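Local coordinates for uncharacterized protein (Borrelia turicatae, PDB 5VJ4) that is of uncharacterised function but is a putative surface lipoprotein of a relapsing fever spirochete, largely helical and possibly lipid-binding, at residues Asn297-Val302 against Phe357-Ala362; Gly253-Asn258 against Ser324-Thr329. All coordinates share one frame; numbering follows the deposited sequence.

Contact 1 (Asn297-Val302 against Phe357-Ala362)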
ATOM      1  N   ASN A 297      27.856 -17.793   5.922  1.00 68.93           N
ATOM      2  CA  ASN A 297      29.054 -17.977   6.746  1.00 91.89           C
ATOM      3  C   ASN A 297      28.952 -19.194   7.630  1.00 96.16           C
ATOM      4  O   ASN A 297      29.858 -20.029   7.652  1.00109.86           O
ATOM      5  CB  ASN A 297      29.357 -16.731   7.556  1.00 69.99           C
ATOM      6  CG  ASN A 297      29.873 -15.613   6.685  1.00102.95           C
ATOM      7  OD1 ASN A 297      31.032 -15.213   6.802  1.00140.23           O
ATOM      8  ND2 ASN A 297      29.029 -15.126   5.774  1.00109.75           N
ATOM      9  N   ALA A 298      27.819 -19.311   8.312  1.00 87.95           N
ATOM     10  CA  ALA A 298      27.541 -20.461   9.141  1.00 73.81           C
ATOM     11  C   ALA A 298      27.631 -21.803   8.374  1.00 80.31           C
ATOM     12  O   ALA A 298      28.011 -22.796   8.956  1.00 94.40           O
ATOM     13  CB  ALA A 298      26.188 -20.300   9.812  1.00 89.96           C
ATOM     14  N   ILE A 299      27.305 -21.834   7.084  1.00 84.14           N
ATOM     15  CA  ILE A 299      27.436 -23.086   6.329  1.00 70.97           C
ATOM     16  C   ILE A 299      28.890 -23.329   5.922  1.00 83.22           C
ATOM     17  O   ILE A 299      29.334 -24.469   5.892  1.00 83.00           O
ATOM     18  CB  ILE A 299      26.459 -23.211   5.137  1.00 75.41           C
ATOM     19  CG1 ILE A 299      25.007 -23.149   5.621  1.00 71.10           C
ATOM     20  CG2 ILE A 299      26.636 -24.551   4.447  1.00 69.79           C
ATOM     21  CD1 ILE A 299      23.968 -23.379   4.538  1.00 83.71           C
ATOM     22  N   THR A 300      29.636 -22.265   5.637  1.00 96.15           N
ATOM     23  CA  THR A 300      31.077 -22.394   5.367  1.00 87.87           C
ATOM     24  C   THR A 300      31.821 -23.007   6.542  1.00 87.00           C
ATOM     25  O   THR A 300      32.703 -23.836   6.360  1.00122.25           O
ATOM     26  CB  THR A 300      31.687 -21.038   4.983  1.00 97.93           C
ATOM     27  OG1 THR A 300      31.415 -20.831   3.601  1.00105.58           O
ATOM     28  CG2 THR A 300      33.235 -20.958   5.250  1.00101.85           C
ATOM     29  N   THR A 301      31.435 -22.584   7.739  1.00123.13           N
ATOM     30  CA  THR A 301      31.989 -23.048   9.001  1.00 98.93           C
ATOM     31  C   THR A 301      31.819 -24.555   9.228  1.00104.61           C
ATOM     32  O   THR A 301      32.697 -25.181   9.829  1.00139.33           O
ATOM     33  CB  THR A 301      31.393 -22.198  10.142  1.00 87.36           C
ATOM     34  OG1 THR A 301      32.167 -21.002  10.270  1.00139.31           O
ATOM     35  CG2 THR A 301      31.380 -22.898  11.451  1.00105.24           C
ATOM     36  N   VAL A 302      30.720 -25.128   8.729  1.00 95.72           N
ATOM     37  CA  VAL A 302      30.465 -26.570   8.826  1.00 79.80           C
ATOM     38  C   VAL A 302      31.582 -27.337   8.119  1.00117.78           C
ATOM     39  O   VAL A 302      31.926 -27.003   6.971  1.00121.73           O
ATOM     40  CB  VAL A 302      29.096 -26.963   8.227  1.00 85.65           C
ATOM     41  CG1 VAL A 302      29.041 -28.447   7.889  1.00 88.91           C
ATOM     42  CG2 VAL A 302      27.953 -26.585   9.166  1.00 83.12           C
ATOM     43  N   PHE A 357      21.028 -21.160  12.559  1.00 93.94           N
ATOM     44  CA  PHE A 357      21.093 -21.872  13.830  1.00 74.81           C
ATOM     45  C   PHE A 357      21.365 -23.352  13.620  1.00 88.66           C
ATOM     46  O   PHE A 357      22.228 -23.922  14.278  1.00 97.37           O
ATOM     47  CB  PHE A 357      19.825 -21.636  14.653  1.00 55.80           C
ATOM     48  CG  PHE A 357      19.755 -20.264  15.265  1.00 47.99           C
ATOM     49  CD1 PHE A 357      20.917 -19.579  15.624  1.00 45.11           C
ATOM     50  CD2 PHE A 357      18.522 -19.660  15.502  1.00 52.53           C
ATOM     51  CE1 PHE A 357      20.860 -18.306  16.195  1.00 53.45           C
ATOM     52  CE2 PHE A 357      18.449 -18.382  16.072  1.00 53.45           C
ATOM     53  CZ  PHE A 357      19.622 -17.707  16.419  1.00 62.13           C
ATOM     54  N   ASP A 358      20.665 -23.950  12.664  1.00 88.92           N
ATOM     55  CA  ASP A 358      20.899 -25.336  12.320  1.00 73.30           C
ATOM     56  C   ASP A 358      22.318 -25.522  11.861  1.00 77.48           C
ATOM     57  O   ASP A 358      22.958 -26.483  12.243  1.00115.49           O
ATOM     58  CB  ASP A 358      19.902 -25.818  11.276  1.00 72.75           C
ATOM     59  CG  ASP A 358      18.499 -25.959  11.855  1.00106.92           C
ATOM     60  OD1 ASP A 358      18.320 -25.670  13.079  1.00 84.52           O
ATOM     61  OD2 ASP A 358      17.581 -26.358  11.100  1.00 84.88           O
ATOM     62  N   ALA A 359      22.825 -24.582  11.077  1.00 66.84           N
ATOM     63  CA  ALA A 359      24.203 -24.656  10.611  1.00 76.43           C
ATOM     64  C   ALA A 359      25.184 -24.698  11.787  1.00 75.10           C
ATOM     65  O   ALA A 359      26.101 -25.506  11.813  1.00 88.61           O
ATOM     66  CB  ALA A 359      24.529 -23.496   9.652  1.00 61.65           C
ATOM     67  N   GLN A 360      24.972 -23.831  12.764  1.00 72.83           N
ATOM     68  CA  GLN A 360      25.892 -23.712  13.879  1.00 79.58           C
ATOM     69  C   GLN A 360      25.853 -24.971  14.769  1.00 74.24           C
ATOM     70  O   GLN A 360      26.906 -25.531  15.088  1.00 92.77           O
ATOM     71  CB  GLN A 360      25.639 -22.407  14.636  1.00 77.17           C
ATOM     72  CG  GLN A 360      25.873 -21.161  13.785  1.00 76.98           C
ATOM     73  CD  GLN A 360      25.569 -19.830  14.477  1.00 90.15           C
ATOM     74  OE1 GLN A 360      24.622 -19.686  15.264  1.00 77.13           O
ATOM     75  NE2 GLN A 360      26.369 -18.829  14.147  1.00160.42           N
ATOM     76  N   ALA A 361      24.652 -25.444  15.099  1.00 70.72           N
ATOM     77  CA  ALA A 361      24.478 -26.731  15.800  1.00 79.79           C
ATOM     78  C   ALA A 361      25.167 -27.888  15.053  1.00 79.34           C
ATOM     79  O   ALA A 361      25.742 -28.791  15.664  1.00 94.85           O
ATOM     80  CB  ALA A 361      23.001 -27.049  16.064  1.00 52.93           C
ATOM     81  N   ALA A 362      25.132 -27.840  13.731  1.00 86.11           N
ATOM     82  CA  ALA A 362      25.825 -28.842  12.948  1.00 66.65           C
ATOM     83  C   ALA A 362      27.358 -28.731  13.055  1.00 68.87           C
ATOM     84  O   ALA A 362      28.020 -29.763  13.087  1.00 90.33           O
ATOM     85  CB  ALA A 362      25.364 -28.813  11.506  1.00 85.26           C
TER

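Contact 2 (Gly253-Asn258 against Ser324-Thr329)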
ATOM      1  N   GLY A 253      16.269  -3.952  -8.370  1.00 58.49           N
ATOM      2  CA  GLY A 253      16.049  -3.843  -9.813  1.00 67.52           C
ATOM      3  C   GLY A 253      16.737  -4.978 -10.578  1.00 76.38           C
ATOM      4  O   GLY A 253      16.065  -5.729 -11.302  1.00 57.30           O
ATOM      5  N   LYS A 254      18.058  -5.138 -10.384  1.00 50.06           N
ATOM      6  CA  LYS A 254      18.796  -6.246 -11.037  1.00 57.14           C
ATOM      7  C   LYS A 254      18.120  -7.608 -10.828  1.00 59.99           C
ATOM      8  O   LYS A 254      18.022  -8.396 -11.750  1.00 74.25           O
ATOM      9  CB  LYS A 254      20.284  -6.330 -10.644  1.00 57.34           C
ATOM     10  CG  LYS A 254      21.018  -5.007 -10.591  1.00 65.85           C
ATOM     11  CD  LYS A 254      22.479  -5.219 -10.936  1.00 74.10           C
ATOM     12  CE  LYS A 254      23.120  -3.890 -11.309  1.00 90.59           C
ATOM     13  NZ  LYS A 254      22.587  -3.346 -12.594  1.00113.08           N
ATOM     14  N   ILE A 255      17.618  -7.872  -9.631  1.00 75.66           N
ATOM     15  CA  ILE A 255      16.820  -9.084  -9.433  1.00 63.98           C
ATOM     16  C   ILE A 255      15.588  -9.118 -10.349  1.00 59.84           C
ATOM     17  O   ILE A 255      15.238 -10.177 -10.867  1.00 75.73           O
ATOM     18  CB  ILE A 255      16.426  -9.274  -7.954  1.00 66.78           C
ATOM     19  CG1 ILE A 255      17.682  -9.477  -7.096  1.00 57.70           C
ATOM     20  CG2 ILE A 255      15.463 -10.446  -7.773  1.00 57.42           C
ATOM     21  CD1 ILE A 255      17.468  -9.282  -5.604  1.00 74.34           C
ATOM     22  N   VAL A 256      14.971  -7.966 -10.586  1.00 63.19           N
ATOM     23  CA  VAL A 256      13.676  -7.917 -11.272  1.00 77.47           C
ATOM     24  C   VAL A 256      13.744  -7.740 -12.802  1.00 73.50           C
ATOM     25  O   VAL A 256      13.023  -8.408 -13.544  1.00 57.95           O
ATOM     26  CB  VAL A 256      12.796  -6.810 -10.658  1.00 73.74           C
ATOM     27  CG1 VAL A 256      11.455  -6.740 -11.343  1.00 63.69           C
ATOM     28  CG2 VAL A 256      12.602  -7.073  -9.190  1.00 65.90           C
ATOM     29  N   ILE A 257      14.588  -6.826 -13.254  1.00 60.35           N
ATOM     30  CA  ILE A 257      14.646  -6.446 -14.660  1.00 71.72           C
ATOM     31  C   ILE A 257      15.140  -7.560 -15.586  1.00 81.50           C
ATOM     32  O   ILE A 257      16.131  -8.232 -15.325  1.00 84.84           O
ATOM     33  CB  ILE A 257      15.422  -5.127 -14.834  1.00 76.11           C
ATOM     34  CG1 ILE A 257      14.736  -4.082 -13.955  1.00 67.31           C
ATOM     35  CG2 ILE A 257      15.439  -4.653 -16.279  1.00 85.79           C
ATOM     36  CD1 ILE A 257      15.366  -2.730 -14.012  1.00 62.97           C
ATOM     37  N   ASN A 258      14.401  -7.706 -16.675  1.00 98.84           N
ATOM     38  CA  ASN A 258      14.507  -8.767 -17.657  1.00 90.90           C
ATOM     39  C   ASN A 258      14.632  -8.234 -19.057  1.00109.88           C
ATOM     40  O   ASN A 258      14.599  -7.024 -19.291  1.00114.58           O
ATOM     41  CB  ASN A 258      13.175  -9.495 -17.673  1.00 74.69           C
ATOM     42  CG  ASN A 258      13.213 -10.794 -16.975  1.00 80.38           C
ATOM     43  OD1 ASN A 258      14.112 -11.067 -16.186  1.00126.70           O
ATOM     44  ND2 ASN A 258      12.220 -11.624 -17.246  1.00 95.45           N
ATOM     45  N   SER A 324      12.343 -15.179  -6.652  1.00 62.36           N
ATOM     46  CA  SER A 324      11.138 -15.461  -7.422  1.00 76.25           C
ATOM     47  C   SER A 324       9.921 -14.682  -6.919  1.00 70.60           C
ATOM     48  O   SER A 324       9.160 -14.150  -7.728  1.00 84.54           O
ATOM     49  CB  SER A 324      10.857 -16.970  -7.471  1.00 84.74           C
ATOM     50  OG  SER A 324       9.490 -17.231  -7.718  1.00 88.93           O
ATOM     51  N   ASN A 325       9.737 -14.613  -5.598  1.00 76.59           N
ATOM     52  CA  ASN A 325       8.636 -13.826  -5.026  1.00 56.30           C
ATOM     53  C   ASN A 325       8.744 -12.373  -5.487  1.00 58.46           C
ATOM     54  O   ASN A 325       7.723 -11.757  -5.796  1.00 73.21           O
ATOM     55  CB  ASN A 325       8.624 -13.894  -3.490  1.00 61.54           C
ATOM     56  CG  ASN A 325       7.921 -15.130  -2.938  1.00 60.59           C
ATOM     57  OD1 ASN A 325       7.848 -16.155  -3.579  1.00 87.04           O
ATOM     58  ND2 ASN A 325       7.422 -15.028  -1.721  1.00 68.48           N
ATOM     59  N   ILE A 326       9.973 -11.844  -5.561  1.00 48.72           N
ATOM     60  CA  ILE A 326      10.176 -10.442  -5.922  1.00 55.93           C
ATOM     61  C   ILE A 326       9.719 -10.211  -7.368  1.00 69.92           C
ATOM     62  O   ILE A 326       8.820  -9.400  -7.626  1.00 75.78           O
ATOM     63  CB  ILE A 326      11.627  -9.977  -5.705  1.00 54.05           C
ATOM     64  CG1 ILE A 326      12.079 -10.225  -4.271  1.00 56.38           C
ATOM     65  CG2 ILE A 326      11.763  -8.496  -6.009  1.00 48.01           C
ATOM     66  CD1 ILE A 326      13.541  -9.872  -4.022  1.00 64.00           C
ATOM     67  N   ARG A 327      10.310 -10.964  -8.297  1.00 85.27           N
ATOM     68  CA  ARG A 327       9.935 -10.906  -9.707  1.00 68.39           C
ATOM     69  C   ARG A 327       8.412 -11.012  -9.882  1.00 71.46           C
ATOM     70  O   ARG A 327       7.796 -10.142 -10.523  1.00 64.04           O
ATOM     71  CB  ARG A 327      10.648 -11.993 -10.502  1.00 55.82           C
ATOM     72  CG  ARG A 327      12.117 -11.740 -10.661  1.00 87.96           C
ATOM     73  CD  ARG A 327      12.778 -12.720 -11.612  1.00 98.40           C
ATOM     74  NE  ARG A 327      14.139 -13.020 -11.150  1.00 91.92           N
ATOM     75  CZ  ARG A 327      14.542 -14.200 -10.680  1.00104.51           C
ATOM     76  NH1 ARG A 327      13.710 -15.242 -10.624  1.00 95.66           N
ATOM     77  NH2 ARG A 327      15.800 -14.343 -10.284  1.00 98.51           N
ATOM     78  N   GLY A 328       7.824 -12.057  -9.285  1.00 56.47           N
ATOM     79  CA  GLY A 328       6.371 -12.302  -9.361  1.00 57.74           C
ATOM     80  C   GLY A 328       5.509 -11.131  -8.883  1.00 79.41           C
ATOM     81  O   GLY A 328       4.458 -10.839  -9.458  1.00 69.02           O
ATOM     82  N   THR A 329       5.945 -10.450  -7.826  1.00 65.39           N
ATOM     83  CA  THR A 329       5.104  -9.423  -7.271  1.00 70.00           C
ATOM     84  C   THR A 329       5.152  -8.192  -8.183  1.00 67.85           C
ATOM     85  O   THR A 329       4.140  -7.522  -8.386  1.00 74.37           O
ATOM     86  CB  THR A 329       5.405  -9.143  -5.772  1.00 61.67           C
ATOM     87  OG1 THR A 329       4.295  -8.463  -5.176  1.00 69.83           O
ATOM     88  CG2 THR A 329       6.647  -8.294  -5.574  1.00 70.51           C
TER

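Contact 1 (Asn297-Val302 against Phe357-Ala362)
Ala298 and Ala359 meet methyl to methyl, CB of Ala298 lying 3.6 Å from CB of Ala359, and two small residues at this point let the backbones come close: their CA atoms are 5.6 Å apart. The short axes of 297-301 and 357-362 are 8.4 Å apart and run nearly parallel, at 19°. Just past the end of helix 263-301, Val302 takes over. Its CB divides into two methyls. CG1 stands anti to the backbone N (chi1 160°), which puts CG2 beside that nitrogen and sends it across to helix 345-365. There CG2 lies 3.4 Å from the carbonyl O of Ala359 and 4.1 Å from CB of Ala362, so this one methyl touches two residues about a turn apart. Ile299 adds a lighter touch through CG1, 4.1 Å from the Ala359 methyl, while its side chain also packs on Leu311 and Gln312 of helix 308-334. At the exposed margin the aliphatic part of Gln360 lies alongside, its CG 4.1 Å from CB of Ala298. No hydrogen bond crosses between the segments, and the buried surface, 216 Å² over both sides, rests on van der Waals contact, mostly between aliphatic carbons. Leu311 touches both Ile299 and Ala359, so a third helix packs against this pair, and the arrangement is that of alanine-mediated close packing between near-parallel helices of an all-alpha bundle.

Contact 2 (Gly253-Asn258 against Ser324-Thr329)
Arg327 lies alongside the last turn of helix 243-256 and gives its NE to the carbonyl O of Ile255, with 3.1 Å between NE of Arg327 and O of Ile255. The acceptor sits at the guanidinium edge, close to its plane, and the bond is moderately bent at the hydrogen (147°). From the acceptor's side the approach is direct, the C=O...N angle being 160°. The chain leaves the backbone extended and then bends at chi3 (-145°), which brings NE round to the oxygen while CG of Arg327 lies 4.2 Å from CA of Val256. Beside this polar bridge is an apolar one: CG2 of Val256 meets CG2 of Ile326 at 3.6 Å, their side chains crossing at about a right angle, and CG2 of Ile255 approaches CD1 of Ile326 at 4.3 Å.

Further out, Tyr285 of helix 263-301 and Tyr323 of helix 308-334 pack on Ile255, Tyr261 and Phe330, the latter also of helix 308-334, on Val256, and Thr343 on Ile326. The helical backbone gives out at Ile257, so the carbonyl of Ile255 belongs to the last turn of its helix. A cationic side chain there is consistent with favourable interaction with the helix dipole, and the bond supplies a side-chain donor to a C-terminal carbonyl while the aliphatic residues beside it join the two helices.

Contact 1 and contact 2 are separate: their centres are about 29 Å apart and their nearest atoms about 17 Å apart, with no touch. Along the chain their segments alternate, 253-258, 297-302, 324-329, 357-362, so the two contacts cross in sequence. Helix 308-334 ties them together. It carries 324-329 in contact 2, and through Leu311, near its start, it packs on Ile299 and Ala359 of contact 1. Helix 263-301 is shared likewise, ending in contact 1 and touching contact 2 through Tyr285. Contact 1 has no hydrogen bond between its segments, whereas contact 2 has one from an arginine. Neither is touched by the second protein chain of the assembly.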